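Local coordinates for protein endoglucanase (Clostridium thermocellum, PDB 2E4T) that hydrolyses internal beta-1,4-glucosidic bonds of cellulose and probably xyloglucan, this chain being the family 44 glycoside hydrolase module of a larger multidomain enzyme, at residues Y254-F257 with I258-Y261; K348-P351 with G352-L355; K264-K267 with A268-E272. One frame throughout, in Å; residues are numbered along the deposited sequence.

Contact 1. Residues Y254-F257 with I258-Y261; sequences YRWF and IDYY
Y260 meets Y254 in an edge-to-face pair at the start of a helix: the edge of Y260 points at the face of Y254, ring planes 81° apart. The same Y254 face takes a CH-pi contact, Y260 CA lying 3.9 Å from the ring centroid. F257 extends this aromatic cluster, its CE1 reaching Y260 CD2 at 3.6 Å and its CE2 facing CB of Y261, both rings meeting F257 obliquely. In a second CH-pi contact I258 CB sits over the five-membered ring of W256, 11° off the ring normal; the two side chains run side by side.

The polar contacts centre on W256, the N-cap residue, and D259. W256 has CG between its backbone N and carbonyl carbon (chi1 57°), which carries the indole across to D259; the carboxylate stands almost perpendicular to it at the indole edge. NE1 of W256 reaches D259 OD1 at 3.3 Å in a weak, bent bond, and S345 OG also bonds both atoms. Two waters donate to D259 OD2 and accept from R255, one from N and one from NE, so the arginine meets the carboxylate through solvent; its guanidinium pairs directly with D334. Along the backbone, W256 O receives only weak bonds from D259 N and Y260 N, whereas Y261 N binds F257 O at 2.8 Å and opens the regular helix.

W256, I258 and D259 pack on helix 338-349, Y260 and Y261 on helix 204-221, and F257, I258 and Y261 reach strand 226-232 of the TIM barrel beneath.

Contact 2. Residues K348-P351 with G352-L355; sequences KYYP and GTKL
T353 grips the carbonyl of Y350 twice across a tight turn whose corners are P351 and G352. The hydroxyl OG1 donates to Y350 O at 2.7 Å, and T353 N donates to the same oxygen at 3.2 Å with an N-H...O angle of 157°. P351 takes the first corner on the solvent side, its ring fixing the backbone there. G352 takes the second with a positive phi (92°), a value that suits a residue without CB, since the P351 carbonyl oxygen lies close against that side.

The amide bond closes a type II beta turn from Y350 to T353; the turn is the alpha-to-beta connection by which helix 338-349 hands over to strand 354-360 in the parallel barrel.

Both T353 donors come from the same face of the Y350 carbonyl plane, the hydroxyl tilted further from it than the amide. With OG1 anti to its carbonyl carbon (chi1 -55°), the hydroxyl swings back beside the threonine's own N, which lets the two donors converge on one acceptor. OG1 also stands over a face of the Y350 ring, displaced toward the CG side and 3.2 Å from CG, while the two side chains cross at about a right angle.

R275 bonds the turn at two points, P351 O through NH2 and T353 OG1 through NH1. The Y350 hydroxyl hydrogen-bonds S269 OG on helix 257-272, and T353 packs against I346 and L277.

Contact 3. Residues K264-K267 with A268-E272; sequences KMKK and ASDEE
K266 and D270 form one of two lysine-carboxylate salt bridges that span a single helical turn. K266 runs nearly extended, CG anti to its backbone N, and bends only at the last torsion, where NZ folds over to D270. NZ meets OD2 at 2.8 Å on the syn lone pair, the side facing OD1. The short aspartate presents OD2 to the ammonium, the two side chains crossing at a slant, and CG of the lysine lies 3.7 Å from the same OD2.

K267 repeats the plan with E271. Its extended chain again turns at chi4, -81°, and NZ binds OE2 at 2.8 Å, also on the syn side but 19° out of the carboxylate plane. The longer glutamate stays extended beyond CG, and CE of the lysine lies 3.4 Å from OE2, so methylene as well as ammonium lines the oxygen. A water donates to E271 OE1 and accepts a weak bond from K267 NZ, bridging the remaining oxygen to the same ammonium.

These are i to i+4 pairs on the last turns of helix 257-272, one of the helices that surround the TIM barrel, and the backbone beneath keeps the same spacing: A268 N binds K264 O, and D270 N binds K266 O at 2.8 Å.

S269 adds a side-chain bond to this backbone. OG, turned beside its own N (chi1 -64°), donates to M265 O at 2.8 Å, and S269 N binds the same oxygen from the opposite face of the carbonyl plane, so M265 O is held by two donors. L276 N also bonds that hydroxyl. M265 and A268 face helix 204-221, packing on V212.

Along the chain, contact 1 comes first, where the loop after helix 247-250 turns into helix 257-272; contact 3 follows on the closing turns of that helix, their centres about 15 Å apart. Contact 2 comes much later, closing the turn between helix 338-349 and strand 354-360. The three lie in series, none nested in or crossing another. In space, contact 2 returns to helix 257-272: Y349 packs on D259 and Y254 of contact 1, while the ring of Y350 lies against K266 and its hydroxyl joins contact 3. Helices 257-272 and 338-349 are thereby joined side by side on the outside of the barrel.

Contact 1. Residues Y254-F257 with I258-Y261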
loop_
_atom_site.group_PDB
_atom_site.type_symbol
_atom_site.label_atom_id
_atom_site.label_comp_id
_atom_site.label_asym_id
_atom_site.label_seq_id
_atom_site.Cartn_x
_atom_site.Cartn_y
_atom_site.Cartn_z
ATOM N N TYR A 254 -16.607 7.298 -20.094
ATOM C CA TYR A 254 -15.829 6.544 -19.120
ATOM C C TYR A 254 -16.708 6.195 -17.921
ATOM O O TYR A 254 -17.401 7.058 -17.359
ATOM C CB TYR A 254 -14.637 7.359 -18.637
ATOM C CG TYR A 254 -13.596 7.583 -19.702
ATOM C CD1 TYR A 254 -12.686 6.572 -20.039
ATOM C CD2 TYR A 254 -13.501 8.777 -20.380
ATOM C CE1 TYR A 254 -11.684 6.785 -20.965
ATOM C CE2 TYR A 254 -12.543 9.004 -21.340
ATOM C CZ TYR A 254 -11.619 8.033 -21.617
ATOM O OH TYR A 254 -10.671 8.286 -22.553
ATOM N N ARG A 255 -16.609 4.942 -17.485
ATOM C CA ARG A 255 -17.397 4.453 -16.392
ATOM C C ARG A 255 -16.988 5.128 -15.056
ATOM O O ARG A 255 -17.821 5.262 -14.136
ATOM C CB ARG A 255 -17.255 2.903 -16.295
ATOM C CG ARG A 255 -18.321 2.208 -15.468
ATOM C CD ARG A 255 -18.225 0.721 -15.629
ATOM N NE ARG A 255 -17.090 0.102 -14.900
ATOM C CZ ARG A 255 -17.145 -0.583 -13.770
ATOM N NH1 ARG A 255 -18.284 -0.709 -13.082
ATOM N NH2 ARG A 255 -16.042 -1.185 -13.335
ATOM N N TRP A 256 -15.699 5.421 -14.922
ATOM C CA TRP A 256 -15.146 6.074 -13.731
ATOM C C TRP A 256 -13.812 6.690 -14.099
ATOM O O TRP A 256 -13.200 6.353 -15.159
ATOM C CB TRP A 256 -15.042 5.174 -12.505
ATOM C CG TRP A 256 -14.263 3.903 -12.583
ATOM C CD1 TRP A 256 -13.836 3.192 -13.703
ATOM C CD2 TRP A 256 -13.896 3.097 -11.451
ATOM N NE1 TRP A 256 -13.248 2.002 -13.310
ATOM C CE2 TRP A 256 -13.264 1.930 -11.947
ATOM C CE3 TRP A 256 -14.063 3.261 -10.071
ATOM C CZ2 TRP A 256 -12.814 0.929 -11.098
ATOM C CZ3 TRP A 256 -13.623 2.267 -9.237
ATOM C CH2 TRP A 256 -12.999 1.110 -9.750
ATOM N N PHE A 257 -13.326 7.570 -13.234
ATOM C CA PHE A 257 -12.051 8.249 -13.420
ATOM C C PHE A 257 -10.900 7.256 -13.551
ATOM O O PHE A 257 -9.964 7.522 -14.345
ATOM C CB PHE A 257 -11.793 9.282 -12.314
ATOM C CG PHE A 257 -10.464 9.927 -12.473
ATOM C CD1 PHE A 257 -10.255 10.926 -13.405
ATOM C CD2 PHE A 257 -9.390 9.500 -11.687
ATOM C CE1 PHE A 257 -8.982 11.459 -13.619
ATOM C CE2 PHE A 257 -8.117 10.029 -11.884
ATOM C CZ PHE A 257 -7.906 11.017 -12.851
ATOM N N ILE A 258 -10.929 6.122 -12.846
ATOM C CA ILE A 258 -9.854 5.133 -13.030
ATOM C C ILE A 258 -9.641 4.810 -14.492
ATOM O O ILE A 258 -8.492 4.735 -14.976
ATOM C CB ILE A 258 -10.254 3.831 -12.276
ATOM C CG1 ILE A 258 -10.335 4.056 -10.749
ATOM C CG2 ILE A 258 -9.326 2.687 -12.639
ATOM C CD1 ILE A 258 -9.022 4.405 -10.081
ATOM N N ASP A 259 -10.742 4.599 -15.255
ATOM C CA ASP A 259 -10.589 4.251 -16.683
ATOM C C ASP A 259 -10.002 5.388 -17.487
ATOM O O ASP A 259 -9.183 5.166 -18.397
ATOM C CB ASP A 259 -11.959 3.897 -17.269
ATOM C CG ASP A 259 -12.496 2.560 -16.749
ATOM O OD1 ASP A 259 -11.709 1.758 -16.217
ATOM O OD2 ASP A 259 -13.726 2.333 -16.958
ATOM N N TYR A 260 -10.459 6.627 -17.218
ATOM C CA TYR A 260 -9.909 7.808 -17.892
ATOM C C TYR A 260 -8.397 7.906 -17.631
ATOM O O TYR A 260 -7.592 8.142 -18.552
ATOM C CB TYR A 260 -10.628 9.048 -17.399
ATOM C CG TYR A 260 -10.043 10.360 -17.890
ATOM C CD1 TYR A 260 -10.565 10.999 -19.017
ATOM C CD2 TYR A 260 -9.034 10.988 -17.187
ATOM C CE1 TYR A 260 -10.088 12.230 -19.431
ATOM C CE2 TYR A 260 -8.535 12.230 -17.598
ATOM C CZ TYR A 260 -9.082 12.846 -18.712
ATOM O OH TYR A 260 -8.602 14.104 -19.052
ATOM N N TYR A 261 -8.007 7.746 -16.353
ATOM C CA TYR A 261 -6.579 7.885 -16.026
ATOM C C TYR A 261 -5.759 6.852 -16.756
ATOM O O TYR A 261 -4.728 7.160 -17.377
ATOM C CB TYR A 261 -6.421 7.739 -14.486
ATOM C CG TYR A 261 -5.041 7.941 -14.002
ATOM C CD1 TYR A 261 -4.502 9.218 -13.873
ATOM C CD2 TYR A 261 -4.226 6.850 -13.637
ATOM C CE1 TYR A 261 -3.225 9.440 -13.393
ATOM C CE2 TYR A 261 -2.938 7.076 -13.141
ATOM C CZ TYR A 261 -2.456 8.334 -12.981
ATOM O OH TYR A 261 -1.200 8.489 -12.422
HETATM O O HOH W 1 -15.085 3.129 -19.127
HETATM O O HOH W 2 -14.776 -0.055 -16.552
#

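Contact 2. Residues K348-P351 with G352-L355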
loop_
_atom_site.group_PDB
_atom_site.type_symbol
_atom_site.label_atom_id
_atom_site.label_comp_id
_atom_site.label_asym_id
_atom_site.label_seq_id
_atom_site.Cartn_x
_atom_site.Cartn_y
_atom_site.Cartn_z
ATOM N N LYS A 348 -8.624 -3.533 -19.538
ATOM C CA LYS A 348 -9.328 -2.898 -20.635
ATOM C C LYS A 348 -8.588 -1.682 -21.175
ATOM O O LYS A 348 -8.627 -1.428 -22.385
ATOM C CB LYS A 348 -10.748 -2.472 -20.165
ATOM C CG LYS A 348 -11.732 -3.648 -19.996
ATOM C CD LYS A 348 -13.056 -3.238 -19.357
ATOM C CE LYS A 348 -14.038 -4.419 -19.433
ATOM N NZ LYS A 348 -15.144 -4.253 -18.482
ATOM N N TYR A 349 -7.970 -0.879 -20.293
ATOM C CA TYR A 349 -7.457 0.425 -20.680
ATOM C C TYR A 349 -5.935 0.568 -20.655
ATOM O O TYR A 349 -5.399 1.434 -21.370
ATOM C CB TYR A 349 -8.097 1.524 -19.863
ATOM C CG TYR A 349 -9.551 1.723 -20.218
ATOM C CD1 TYR A 349 -10.586 1.242 -19.422
ATOM C CD2 TYR A 349 -9.907 2.429 -21.405
ATOM C CE1 TYR A 349 -11.918 1.410 -19.797
ATOM C CE2 TYR A 349 -11.239 2.591 -21.771
ATOM C CZ TYR A 349 -12.241 2.114 -20.936
ATOM O OH TYR A 349 -13.528 2.308 -21.326
ATOM N N TYR A 350 -5.204 -0.218 -19.852
ATOM C CA TYR A 350 -3.750 -0.132 -19.928
ATOM C C TYR A 350 -3.138 -1.449 -19.464
ATOM O O TYR A 350 -2.563 -1.572 -18.342
ATOM C CB TYR A 350 -3.182 1.057 -19.145
ATOM C CG TYR A 350 -1.763 1.445 -19.516
ATOM C CD1 TYR A 350 -1.229 2.649 -19.075
ATOM C CD2 TYR A 350 -0.983 0.632 -20.321
ATOM C CE1 TYR A 350 0.048 3.031 -19.411
ATOM C CE2 TYR A 350 0.296 1.026 -20.707
ATOM C CZ TYR A 350 0.832 2.213 -20.246
ATOM O OH TYR A 350 2.106 2.614 -20.583
ATOM N N PRO A 351 -3.260 -2.499 -20.287
ATOM C CA PRO A 351 -2.777 -3.821 -19.890
ATOM C C PRO A 351 -1.325 -3.772 -19.459
ATOM O O PRO A 351 -0.503 -3.046 -20.031
ATOM C CB PRO A 351 -2.955 -4.693 -21.159
ATOM C CG PRO A 351 -3.937 -4.008 -21.964
ATOM C CD PRO A 351 -3.916 -2.519 -21.605
ATOM N N GLY A 352 -0.991 -4.580 -18.438
ATOM C CA GLY A 352 0.383 -4.639 -17.998
ATOM C C GLY A 352 0.709 -3.657 -16.858
ATOM O O GLY A 352 1.776 -3.738 -16.255
ATOM N N THR A 353 -0.197 -2.715 -16.594
ATOM C CA THR A 353 -0.043 -1.822 -15.450
ATOM C C THR A 353 -0.234 -2.631 -14.161
ATOM O O THR A 353 -1.116 -3.494 -14.093
ATOM C CB THR A 353 -1.060 -0.677 -15.562
ATOM O OG1 THR A 353 -0.884 -0.035 -16.834
ATOM C CG2 THR A 353 -0.910 0.356 -14.466
ATOM N N LYS A 354 0.610 -2.340 -13.168
ATOM C CA LYS A 354 0.529 -3.014 -11.895
ATOM C C LYS A 354 -0.459 -2.257 -10.964
ATOM O O LYS A 354 -0.918 -1.153 -11.322
ATOM C CB LYS A 354 1.939 -3.061 -11.250
ATOM C CG LYS A 354 2.939 -3.832 -12.087
ATOM C CD LYS A 354 4.404 -3.600 -11.712
ATOM C CE LYS A 354 5.372 -4.353 -12.549
ATOM N NZ LYS A 354 6.713 -4.471 -12.017
ATOM N N LEU A 355 -0.778 -2.851 -9.818
ATOM C CA LEU A 355 -1.734 -2.251 -8.880
ATOM C C LEU A 355 -1.093 -2.169 -7.490
ATOM O O LEU A 355 -0.543 -3.181 -7.006
ATOM C CB LEU A 355 -3.019 -3.095 -8.837
ATOM C CG LEU A 355 -4.090 -2.619 -7.858
ATOM C CD1 LEU A 355 -4.599 -1.225 -8.208
ATOM C CD2 LEU A 355 -5.268 -3.583 -7.864
#

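Contact 3. Residues K264-K267 with A268-E272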
loop_
_atom_site.group_PDB
_atom_site.type_symbol
_atom_site.label_atom_id
_atom_site.label_comp_id
_atom_site.label_asym_id
_atom_site.label_seq_id
_atom_site.Cartn_x
_atom_site.Cartn_y
_atom_site.Cartn_z
ATOM N N LYS A 264 -5.777 7.642 -20.648
ATOM C CA LYS A 264 -4.967 8.807 -21.003
ATOM C C LYS A 264 -3.474 8.558 -20.768
ATOM O O LYS A 264 -2.611 9.045 -21.550
ATOM C CB LYS A 264 -5.460 10.067 -20.305
ATOM C CG LYS A 264 -6.872 10.486 -20.672
ATOM C CD LYS A 264 -7.139 10.621 -22.179
ATOM C CE LYS A 264 -8.573 11.079 -22.445
ATOM N NZ LYS A 264 -8.890 11.031 -23.926
ATOM N N MET A 265 -3.131 7.831 -19.693
ATOM C CA MET A 265 -1.699 7.516 -19.508
ATOM C C MET A 265 -1.215 6.534 -20.599
ATOM O O MET A 265 -0.081 6.654 -21.043
ATOM C CB MET A 265 -1.449 6.942 -18.106
ATOM C CG MET A 265 -1.687 7.993 -16.989
ATOM S SD MET A 265 -0.736 9.510 -17.132
ATOM C CE MET A 265 0.931 8.893 -16.802
ATOM N N LYS A 266 -2.067 5.603 -21.030
ATOM C CA LYS A 266 -1.686 4.710 -22.131
ATOM C C LYS A 266 -1.501 5.536 -23.419
ATOM O O LYS A 266 -0.536 5.330 -24.149
ATOM C CB LYS A 266 -2.733 3.624 -22.343
ATOM C CG LYS A 266 -2.307 2.707 -23.508
ATOM C CD LYS A 266 -2.956 1.393 -23.583
ATOM C CE LYS A 266 -2.183 0.490 -24.575
ATOM N NZ LYS A 266 -2.351 1.006 -25.945
ATOM N N LYS A 267 -2.434 6.455 -23.702
ATOM C CA LYS A 267 -2.344 7.262 -24.913
ATOM C C LYS A 267 -1.026 8.048 -24.903
ATOM O O LYS A 267 -0.322 8.138 -25.920
ATOM C CB LYS A 267 -3.560 8.205 -24.997
ATOM C CG LYS A 267 -3.579 9.246 -26.100
ATOM C CD LYS A 267 -4.840 10.127 -26.098
ATOM C CE LYS A 267 -4.920 10.976 -27.344
ATOM N NZ LYS A 267 -4.039 12.172 -27.180
ATOM N N ALA A 268 -0.722 8.698 -23.757
ATOM C CA ALA A 268 0.491 9.470 -23.671
ATOM C C ALA A 268 1.704 8.584 -23.852
ATOM O O ALA A 268 2.715 8.993 -24.483
ATOM C CB ALA A 268 0.582 10.206 -22.337
ATOM N N SER A 269 1.707 7.378 -23.257
ATOM C CA SER A 269 2.822 6.446 -23.403
ATOM C C SER A 269 2.965 6.008 -24.877
ATOM O O SER A 269 4.098 5.902 -25.366
ATOM C CB SER A 269 2.547 5.220 -22.532
ATOM O OG SER A 269 2.513 5.626 -21.139
ATOM N N ASP A 270 1.850 5.731 -25.550
ATOM C CA ASP A 270 1.875 5.342 -26.971
ATOM C C ASP A 270 2.428 6.460 -27.820
ATOM O O ASP A 270 3.137 6.163 -28.799
ATOM C CB ASP A 270 0.485 4.931 -27.395
ATOM C CG ASP A 270 0.069 3.547 -26.864
ATOM O OD1 ASP A 270 0.923 2.823 -26.305
ATOM O OD2 ASP A 270 -1.114 3.226 -27.012
ATOM N N GLU A 271 2.132 7.711 -27.486
ATOM C CA GLU A 271 2.683 8.841 -28.232
ATOM C C GLU A 271 4.147 9.019 -27.958
ATOM O O GLU A 271 4.947 9.373 -28.873
ATOM C CB GLU A 271 1.925 10.108 -27.896
ATOM C CG GLU A 271 0.480 10.062 -28.390
ATOM C CD GLU A 271 -0.418 11.158 -27.871
ATOM O OE1 GLU A 271 0.071 11.999 -27.097
ATOM O OE2 GLU A 271 -1.619 11.202 -28.249
ATOM N N GLU A 272 4.582 8.801 -26.713
ATOM C CA GLU A 272 5.949 9.002 -26.330
ATOM C C GLU A 272 6.875 7.857 -26.777
ATOM O O GLU A 272 8.069 8.042 -27.031
ATOM C CB GLU A 272 6.077 9.161 -24.796
ATOM C CG GLU A 272 7.438 9.322 -24.243
ATOM C CD GLU A 272 8.159 10.591 -24.663
ATOM O OE1 GLU A 272 7.541 11.553 -25.163
ATOM O OE2 GLU A 272 9.404 10.637 -24.513
HETATM O O HOH W 3 -1.615 12.446 -24.923
#